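Local coordinates for protein Atg5 (PDB 3VQI) that takes part in autophagic vesicle formation and cytoplasm-to-vacuole transport, and is required for the selective autophagic degradation of the nucleus, at residues D141-Q146 with E170-S175; V41-R44 with F50-P53; V65-E68 with N73-F76. All blocks are in the same frame, centred on the assembly; numbering follows the deposited sequence.

Contact 1: residues D141-Q146 with E170-S175; sequences DYWRHQ and ENFWVS
Residues 141-146 and 170-175, turns of helices 135-155 and 166-178, face each other, and aromatic side chains fill the space between them, with Trp143 set between Phe172 and Trp173. Trp143 points toward the second helix and supplies most of the surface buried between the segments. Its CG stands anti to the backbone N (chi1 173°), which carries the six-membered ring out between the helices. There the outer corner of the indole, CH2, comes over one face of the Phe172 phenyl ring, 3.3 Å from Phe172 CD2. The two rings are neither parallel nor perpendicular, their planes 48° apart.

On the other side of the indole plane from Phe172, near the rim of the ring, Trp143 meets Trp173, where Trp143 CE3 and Trp173 CE3 approach to 3.4 Å. This second ring pair is inclined in much the same way, with the six-membered rings centred 5.2 Å apart. Trp143 CZ3 also reaches the backbone of the opposite helix, lying 3.8 Å from Trp173 CA. One indole thus bears on two consecutive residues of helix 166-178, and the three rings form a buried aromatic cluster in the alpha-helical bundle region.

The cluster is extended by Trp147, against which both Trp143 and Phe172 pack, and by Phe184 of helix 181-189 beside Phe172. Within helix 166-178, Ser175 OG turns back to Phe172 O in a 2.6 Å hydrogen bond, which satisfies the buried hydroxyl locally. The indole nitrogen Trp143 NE1 donates to Ile265 O. With that polar group paired outside the interface, contact between the three rings is carbon-to-carbon packing, dependent on shape and dispersion, while the Glu170-Lys140 salt bridge and the Arg144-Phe169 cation-pi contact tie the helices beside the cluster.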
loop_
_atom_site.group_PDB
_atom_site.type_symbol
_atom_site.label_atom_id
_atom_site.label_comp_id
_atom_site.label_asym_id
_atom_site.label_seq_id
_atom_site.Cartn_x
_atom_site.Cartn_y
_atom_site.Cartn_z
ATOM N N ASP A 141 -14.203 -0.486 0.194
ATOM C CA ASP A 141 -14.624 -1.647 -0.577
ATOM C C ASP A 141 -13.470 -2.469 -1.099
ATOM O O ASP A 141 -13.470 -3.692 -0.975
ATOM C CB ASP A 141 -15.462 -1.228 -1.772
ATOM C CG ASP A 141 -16.926 -1.272 -1.487
ATOM O OD1 ASP A 141 -17.395 -0.457 -0.658
ATOM O OD2 ASP A 141 -17.604 -2.134 -2.091
ATOM N N TYR A 142 -12.488 -1.804 -1.692
ATOM C CA TYR A 142 -11.353 -2.521 -2.241
ATOM C C TYR A 142 -10.528 -3.177 -1.154
ATOM O O TYR A 142 -10.217 -4.361 -1.240
ATOM C CB TYR A 142 -10.486 -1.583 -3.085
ATOM C CG TYR A 142 -9.283 -2.236 -3.738
ATOM C CD1 TYR A 142 -8.048 -2.277 -3.094
ATOM C CD2 TYR A 142 -9.377 -2.786 -5.019
ATOM C CE1 TYR A 142 -6.929 -2.844 -3.709
ATOM C CE2 TYR A 142 -8.267 -3.359 -5.647
ATOM C CZ TYR A 142 -7.050 -3.383 -4.989
ATOM O OH TYR A 142 -5.954 -3.941 -5.614
ATOM N N TRP A 143 -10.158 -2.409 -0.138
ATOM C CA TRP A 143 -9.385 -2.955 0.972
ATOM C C TRP A 143 -10.138 -4.180 1.529
ATOM O O TRP A 143 -9.546 -5.224 1.811
ATOM C CB TRP A 143 -9.238 -1.896 2.059
ATOM C CG TRP A 143 -8.611 -2.391 3.315
ATOM C CD1 TRP A 143 -7.292 -2.665 3.524
ATOM C CD2 TRP A 143 -9.278 -2.656 4.553
ATOM N NE1 TRP A 143 -7.094 -3.077 4.821
ATOM C CE2 TRP A 143 -8.298 -3.079 5.474
ATOM C CE3 TRP A 143 -10.611 -2.574 4.973
ATOM C CZ2 TRP A 143 -8.607 -3.417 6.792
ATOM C CZ3 TRP A 143 -10.918 -2.911 6.287
ATOM C CH2 TRP A 143 -9.918 -3.324 7.181
ATOM N N ARG A 144 -11.453 -4.034 1.674
ATOM C CA ARG A 144 -12.306 -5.108 2.180
ATOM C C ARG A 144 -12.070 -6.387 1.382
ATOM O O ARG A 144 -11.644 -7.412 1.922
ATOM C CB ARG A 144 -13.781 -4.723 2.046
ATOM C CG ARG A 144 -14.674 -5.472 3.004
ATOM C CD ARG A 144 -16.107 -5.609 2.513
ATOM N NE ARG A 144 -17.039 -5.971 3.590
ATOM C CZ ARG A 144 -16.832 -6.922 4.506
ATOM N NH1 ARG A 144 -15.713 -7.640 4.506
ATOM N NH2 ARG A 144 -17.750 -7.157 5.438
ATOM N N HIS A 145 -12.356 -6.306 0.085
ATOM C CA HIS A 145 -12.200 -7.436 -0.824
ATOM C C HIS A 145 -10.781 -7.992 -0.845
ATOM O O HIS A 145 -10.565 -9.150 -1.174
ATOM C CB HIS A 145 -12.664 -7.044 -2.232
ATOM C CG HIS A 145 -14.096 -6.590 -2.291
ATOM N ND1 HIS A 145 -15.095 -7.182 -1.542
ATOM C CD2 HIS A 145 -14.698 -5.617 -3.015
ATOM C CE1 HIS A 145 -16.249 -6.590 -1.802
ATOM N NE2 HIS A 145 -16.038 -5.637 -2.692
ATOM N N GLN A 146 -9.808 -7.182 -0.469
ATOM C CA GLN A 146 -8.446 -7.673 -0.431
ATOM C C GLN A 146 -8.356 -8.666 0.724
ATOM O O GLN A 146 -7.750 -9.727 0.599
ATOM C CB GLN A 146 -7.466 -6.522 -0.213
ATOM C CG GLN A 146 -6.296 -6.540 -1.167
ATOM C CD GLN A 146 -6.744 -6.485 -2.615
ATOM O OE1 GLN A 146 -6.230 -7.209 -3.463
ATOM N NE2 GLN A 146 -7.706 -5.625 -2.904
ATOM N N GLU A 170 -16.288 -3.038 10.770
ATOM C CA GLU A 170 -16.307 -1.565 10.672
ATOM C C GLU A 170 -15.247 -1.047 11.606
ATOM O O GLU A 170 -14.609 -0.059 11.338
ATOM C CB GLU A 170 -17.676 -1.017 11.119
ATOM C CG GLU A 170 -17.986 0.464 10.772
ATOM C CD GLU A 170 -17.832 0.754 9.284
ATOM O OE1 GLU A 170 -18.017 -0.193 8.482
ATOM O OE2 GLU A 170 -17.527 1.914 8.899
ATOM N N ASN A 171 -15.110 -1.724 12.734
ATOM C CA ASN A 171 -14.123 -1.380 13.744
ATOM C C ASN A 171 -12.750 -1.729 13.151
ATOM O O ASN A 171 -11.743 -1.092 13.465
ATOM C CB ASN A 171 -14.364 -2.200 15.030
ATOM C CG ASN A 171 -13.631 -1.641 16.207
ATOM O OD1 ASN A 171 -13.568 -2.254 17.266
ATOM N ND2 ASN A 171 -13.075 -0.447 16.032
ATOM N N PHE A 172 -12.719 -2.759 12.306
ATOM C CA PHE A 172 -11.479 -3.209 11.652
ATOM C C PHE A 172 -11.011 -2.085 10.731
ATOM O O PHE A 172 -9.847 -1.696 10.739
ATOM C CB PHE A 172 -11.759 -4.492 10.849
ATOM C CG PHE A 172 -10.527 -5.203 10.362
ATOM C CD1 PHE A 172 -9.360 -5.210 11.115
ATOM C CD2 PHE A 172 -10.559 -5.925 9.171
ATOM C CE1 PHE A 172 -8.240 -5.919 10.694
ATOM C CE2 PHE A 172 -9.438 -6.640 8.739
ATOM C CZ PHE A 172 -8.279 -6.639 9.506
ATOM N N TRP A 173 -11.948 -1.557 9.951
ATOM C CA TRP A 173 -11.668 -0.460 9.038
ATOM C C TRP A 173 -11.172 0.736 9.843
ATOM O O TRP A 173 -10.053 1.220 9.641
ATOM C CB TRP A 173 -12.938 -0.083 8.273
ATOM C CG TRP A 173 -12.828 1.167 7.429
ATOM C CD1 TRP A 173 -13.636 2.270 7.492
ATOM C CD2 TRP A 173 -11.894 1.416 6.367
ATOM N NE1 TRP A 173 -13.266 3.188 6.535
ATOM C CE2 TRP A 173 -12.200 2.690 5.830
ATOM C CE3 TRP A 173 -10.830 0.686 5.816
ATOM C CZ2 TRP A 173 -11.485 3.250 4.769
ATOM C CZ3 TRP A 173 -10.115 1.243 4.756
ATOM C CH2 TRP A 173 -10.450 2.516 4.245
ATOM N N VAL A 174 -12.007 1.190 10.774
ATOM C CA VAL A 174 -11.686 2.330 11.616
ATOM C C VAL A 174 -10.288 2.271 12.238
ATOM O O VAL A 174 -9.626 3.302 12.363
ATOM C CB VAL A 174 -12.746 2.504 12.733
ATOM C CG1 VAL A 174 -12.259 3.485 13.781
ATOM C CG2 VAL A 174 -14.044 3.019 12.130
ATOM N N SER A 175 -9.833 1.077 12.609
ATOM C CA SER A 175 -8.512 0.931 13.222
ATOM C C SER A 175 -7.417 1.499 12.322
ATOM O O SER A 175 -6.435 2.081 12.799
ATOM C CB SER A 175 -8.210 -0.537 13.491
ATOM O OG SER A 175 -7.868 -1.203 12.286
#

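Contact 2: residues V41-R44 with F50-P53; sequences VMLR and FYLP
A Met-aromatic contact ties strand 37-43 to helix 48-59, the next helix in the chain, within the ubiquitin-fold UblA domain: Met42 lies over the ring of Tyr51, whose hydroxyl reaches the strand backbone. The methionine CG sits almost exactly above the centre of the ring, 3.5 Å from the Tyr51 centroid and 8° off the ring normal, a CH-pi contact. Met42 SD follows over the same face, 4.2 Å from that centroid. Beyond CG the methionine chain is fully extended, and it runs back along the tyrosine in the opposite sense until its methyl, CE, is 3.9 Å from Tyr51 CB. The whole thioether is therefore laid along the aromatic side chain.

At the far end of the ring, Tyr51 OH accepts a nearly straight hydrogen bond from Leu43 N, 2.7 Å long with an angle of 171° at the hydrogen. The Leu43 side chain crosses the tyrosine at about a right angle, its CB 3.7 Å from Tyr51 OH. Packing and bond together should restrain the ring. A leucine in place of Tyr51 would probably leave the Leu43 N-H without this acceptor and open a gap beside the Met42 thioether.

Strand 37-43 is the outermost strand on its side of the five-stranded sheet and pairs with strand 15-22, where Met42 also packs on Val18. On the helix, Phe50 turns to Ile176 and Leu177 of helix 166-178, while Leu52 points away from strand 37-43.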
loop_
_atom_site.group_PDB
_atom_site.type_symbol
_atom_site.label_atom_id
_atom_site.label_comp_id
_atom_site.label_asym_id
_atom_site.label_seq_id
_atom_site.Cartn_x
_atom_site.Cartn_y
_atom_site.Cartn_z
ATOM N N VAL A 41 3.874 13.863 5.856
ATOM C CA VAL A 41 4.371 12.574 6.284
ATOM C C VAL A 41 3.220 11.613 6.029
ATOM O O VAL A 41 2.078 11.913 6.379
ATOM C CB VAL A 41 4.742 12.588 7.784
ATOM C CG1 VAL A 41 5.290 11.230 8.200
ATOM C CG2 VAL A 41 5.785 13.661 8.050
ATOM N N MET A 42 3.506 10.485 5.382
ATOM C CA MET A 42 2.475 9.490 5.095
ATOM C C MET A 42 2.773 8.186 5.813
ATOM O O MET A 42 3.936 7.802 5.987
ATOM C CB MET A 42 2.392 9.196 3.600
ATOM C CG MET A 42 1.834 10.312 2.746
ATOM S SD MET A 42 1.758 9.790 1.031
ATOM C CE MET A 42 1.217 11.328 0.235
ATOM N N LEU A 43 1.722 7.502 6.240
ATOM C CA LEU A 43 1.915 6.235 6.905
ATOM C C LEU A 43 2.218 5.198 5.833
ATOM O O LEU A 43 1.591 5.195 4.781
ATOM C CB LEU A 43 0.662 5.864 7.680
ATOM C CG LEU A 43 0.466 6.739 8.919
ATOM C CD1 LEU A 43 -0.915 6.508 9.497
ATOM C CD2 LEU A 43 1.553 6.425 9.939
ATOM N N ARG A 44 3.199 4.339 6.090
ATOM C CA ARG A 44 3.565 3.308 5.136
ATOM C C ARG A 44 2.396 2.386 4.866
ATOM O O ARG A 44 2.142 2.006 3.730
ATOM C CB ARG A 44 4.759 2.502 5.651
ATOM C CG ARG A 44 6.099 3.133 5.302
ATOM C CD ARG A 44 7.293 2.413 5.916
ATOM N NE ARG A 44 8.452 2.597 5.054
ATOM C CZ ARG A 44 8.676 1.873 3.959
ATOM N NH1 ARG A 44 7.828 0.906 3.615
ATOM N NH2 ARG A 44 9.712 2.155 3.181
ATOM N N PHE A 50 -5.838 8.260 0.781
ATOM C CA PHE A 50 -6.262 8.903 2.023
ATOM C C PHE A 50 -5.731 10.326 2.043
ATOM O O PHE A 50 -6.303 11.204 2.691
ATOM C CB PHE A 50 -5.715 8.198 3.278
ATOM C CG PHE A 50 -6.290 6.831 3.551
ATOM C CD1 PHE A 50 -7.527 6.452 3.058
ATOM C CD2 PHE A 50 -5.597 5.940 4.364
ATOM C CE1 PHE A 50 -8.077 5.196 3.382
ATOM C CE2 PHE A 50 -6.130 4.682 4.703
ATOM C CZ PHE A 50 -7.370 4.309 4.208
ATOM N N TYR A 51 -4.626 10.555 1.338
ATOM C CA TYR A 51 -4.000 11.877 1.335
ATOM C C TYR A 51 -4.423 12.810 0.203
ATOM O O TYR A 51 -4.152 14.011 0.261
ATOM C CB TYR A 51 -2.478 11.718 1.329
ATOM C CG TYR A 51 -1.956 10.941 2.506
ATOM C CD1 TYR A 51 -1.747 11.558 3.736
ATOM C CD2 TYR A 51 -1.727 9.569 2.412
ATOM C CE1 TYR A 51 -1.326 10.827 4.852
ATOM C CE2 TYR A 51 -1.305 8.823 3.522
ATOM C CZ TYR A 51 -1.107 9.461 4.741
ATOM O OH TYR A 51 -0.681 8.735 5.838
ATOM N N LEU A 52 -5.095 12.261 -0.807
ATOM C CA LEU A 52 -5.540 13.029 -1.966
ATOM C C LEU A 52 -6.207 14.378 -1.685
ATOM O O LEU A 52 -5.685 15.410 -2.089
ATOM C CB LEU A 52 -6.466 12.181 -2.842
ATOM C CG LEU A 52 -6.150 12.152 -4.340
ATOM C CD1 LEU A 52 -7.395 11.745 -5.113
ATOM C CD2 LEU A 52 -5.678 13.511 -4.793
ATOM N N PRO A 53 -7.367 14.396 -1.005
ATOM C CA PRO A 53 -8.019 15.688 -0.732
ATOM C C PRO A 53 -7.211 16.714 0.055
ATOM O O PRO A 53 -7.355 17.918 -0.145
ATOM C CB PRO A 53 -9.313 15.290 -0.010
ATOM C CG PRO A 53 -9.052 13.900 0.480
ATOM C CD PRO A 53 -8.254 13.285 -0.627
#

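Contact 3: residues V65-E68 with N73-F76; sequences VPYE and NWWF
Tyr67 presents a ring face to the edge of the Trp74 indole in a T-shaped pair. The planes stand at 82° and the ring centroid of Tyr67 is 5.0 Å from that of the six-membered ring of Trp74. A single corner of the indole does the touching: Trp74 CZ2 lies over the tyrosine ring and comes closest to Tyr67 CG, at 3.5 Å. Tyr67 CZ, across the ring from CG, is 4.1 Å from Trp74 CZ2, so the approach is near the centre but slightly toward CG.

The tyrosine takes up a less common conformation. Its CG lies between the backbone N and the carbonyl carbon (chi1 43°), which swings the ring toward Trp74, while the second torsion turns its face to the indole. Trp74 instead has CG beside its backbone N and anti to the carbonyl carbon, an orientation that sends the indole from the strand back toward the preceding loop. Its NE1 donates to Ser69 O in that loop, which should help to fix the rotation of the indole and so the direction in which CZ2 points. The Glu68 chain bends at its second torsion and brings the carboxylate to the Asn73 side chain, the two flat groups standing 84° apart.

Both rings have further cover. Tyr67 packs on Val56 and His121, and Trp74 packs on Leu52 and Val56 and meets His121 edge-to-face. The pair joins the loop after helix 48-59 to the start of strand 74-78, a T-shaped aromatic pair where a helix packs on the sheet, as in the beta-grasp of ubiquitin-like folds.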
loop_
_atom_site.group_PDB
_atom_site.type_symbol
_atom_site.label_atom_id
_atom_site.label_comp_id
_atom_site.label_asym_id
_atom_site.label_seq_id
_atom_site.Cartn_x
_atom_site.Cartn_y
_atom_site.Cartn_z
ATOM N N VAL A 65 -6.153 24.597 -13.607
ATOM C CA VAL A 65 -7.302 23.896 -14.173
ATOM C C VAL A 65 -8.482 23.846 -13.202
ATOM O O VAL A 65 -8.299 23.930 -11.992
ATOM C CB VAL A 65 -6.879 22.449 -14.585
ATOM C CG1 VAL A 65 -7.924 21.818 -15.488
ATOM C CG2 VAL A 65 -5.531 22.491 -15.299
ATOM N N PRO A 66 -9.714 23.757 -13.727
ATOM C CA PRO A 66 -10.909 23.693 -12.876
ATOM C C PRO A 66 -11.262 22.240 -12.547
ATOM O O PRO A 66 -11.027 21.347 -13.360
ATOM C CB PRO A 66 -11.976 24.342 -13.743
ATOM C CG PRO A 66 -11.599 23.861 -15.096
ATOM C CD PRO A 66 -10.096 24.085 -15.113
ATOM N N TYR A 67 -11.825 22.000 -11.365
ATOM C CA TYR A 67 -12.195 20.638 -10.995
ATOM C C TYR A 67 -13.525 20.452 -10.277
ATOM O O TYR A 67 -13.913 21.235 -9.411
ATOM C CB TYR A 67 -11.089 19.975 -10.167
ATOM C CG TYR A 67 -10.467 20.837 -9.095
ATOM C CD1 TYR A 67 -9.512 21.802 -9.422
ATOM C CD2 TYR A 67 -10.768 20.634 -7.744
ATOM C CE1 TYR A 67 -8.861 22.534 -8.437
ATOM C CE2 TYR A 67 -10.123 21.363 -6.752
ATOM C CZ TYR A 67 -9.166 22.309 -7.106
ATOM O OH TYR A 67 -8.489 23.006 -6.131
ATOM N N GLU A 68 -14.202 19.373 -10.647
ATOM C CA GLU A 68 -15.492 19.017 -10.083
ATOM C C GLU A 68 -15.387 18.574 -8.611
ATOM O O GLU A 68 -16.240 18.923 -7.790
ATOM C CB GLU A 68 -16.119 17.883 -10.910
ATOM C CG GLU A 68 -15.863 17.931 -12.433
ATOM C CD GLU A 68 -14.541 17.278 -12.855
ATOM O OE1 GLU A 68 -14.124 16.296 -12.199
ATOM O OE2 GLU A 68 -13.930 17.730 -13.854
ATOM N N ASN A 73 -10.722 12.125 -11.292
ATOM C CA ASN A 73 -9.719 12.647 -12.213
ATOM C C ASN A 73 -8.385 13.101 -11.624
ATOM O O ASN A 73 -7.600 13.765 -12.305
ATOM C CB ASN A 73 -10.327 13.767 -13.048
ATOM C CG ASN A 73 -11.534 13.303 -13.821
ATOM O OD1 ASN A 73 -12.645 13.798 -13.622
ATOM N ND2 ASN A 73 -11.330 12.338 -14.704
ATOM N N TRP A 74 -8.123 12.768 -10.365
ATOM C CA TRP A 74 -6.835 13.116 -9.782
ATOM C C TRP A 74 -6.050 11.835 -9.646
ATOM O O TRP A 74 -6.626 10.760 -9.563
ATOM C CB TRP A 74 -6.965 13.738 -8.397
ATOM C CG TRP A 74 -7.646 15.061 -8.356
ATOM C CD1 TRP A 74 -8.993 15.297 -8.183
ATOM C CD2 TRP A 74 -7.025 16.342 -8.467
ATOM N NE1 TRP A 74 -9.238 16.649 -8.176
ATOM C CE2 TRP A 74 -8.048 17.317 -8.347
ATOM C CE3 TRP A 74 -5.703 16.766 -8.655
ATOM C CZ2 TRP A 74 -7.789 18.693 -8.407
ATOM C CZ3 TRP A 74 -5.441 18.133 -8.717
ATOM C CH2 TRP A 74 -6.485 19.083 -8.592
ATOM N N TRP A 75 -4.733 11.943 -9.658
ATOM C CA TRP A 75 -3.876 10.781 -9.467
ATOM C C TRP A 75 -2.470 11.301 -9.168
ATOM O O TRP A 75 -2.226 12.501 -9.209
ATOM C CB TRP A 75 -3.921 9.860 -10.700
ATOM C CG TRP A 75 -3.285 10.411 -11.967
ATOM C CD1 TRP A 75 -1.967 10.364 -12.299
ATOM C CD2 TRP A 75 -3.943 11.096 -13.042
ATOM N NE1 TRP A 75 -1.756 10.970 -13.503
ATOM C CE2 TRP A 75 -2.951 11.435 -13.987
ATOM C CE3 TRP A 75 -5.274 11.456 -13.299
ATOM C CZ2 TRP A 75 -3.239 12.124 -15.178
ATOM C CZ3 TRP A 75 -5.567 12.139 -14.486
ATOM C CH2 TRP A 75 -4.548 12.467 -15.412
ATOM N N PHE A 76 -1.553 10.423 -8.804
ATOM C CA PHE A 76 -0.200 10.867 -8.518
ATOM C C PHE A 76 0.733 10.289 -9.565
ATOM O O PHE A 76 0.477 9.223 -10.144
ATOM C CB PHE A 76 0.283 10.406 -7.136
ATOM C CG PHE A 76 -0.385 11.092 -5.981
ATOM C CD1 PHE A 76 -1.494 10.520 -5.362
ATOM C CD2 PHE A 76 0.128 12.284 -5.474
ATOM C CE1 PHE A 76 -2.077 11.117 -4.253
ATOM C CE2 PHE A 76 -0.448 12.896 -4.364
ATOM C CZ PHE A 76 -1.552 12.306 -3.751
#

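Contacts 2 and 3 both belong to the UblA domain and follow each other in the chain, their centres about 17 Å apart. They meet directly through helix 48-59: Leu52 CD2 packs against Trp74 CB at 3.8 Å. Strands 37-43 and 74-78 lie in the same sheet, so the helix links two of its strands. Contact 1, in the alpha-helical bundle region, is also about 17 Å from contact 2 between centres, and is joined to it where Trp173 CH2 lies 3.6 Å from Phe50 CZ. Contacts 1 and 3 do not touch, their nearest atoms being about 14 Å apart. The segment 50-53 therefore connects the ubiquitin-like and helical parts.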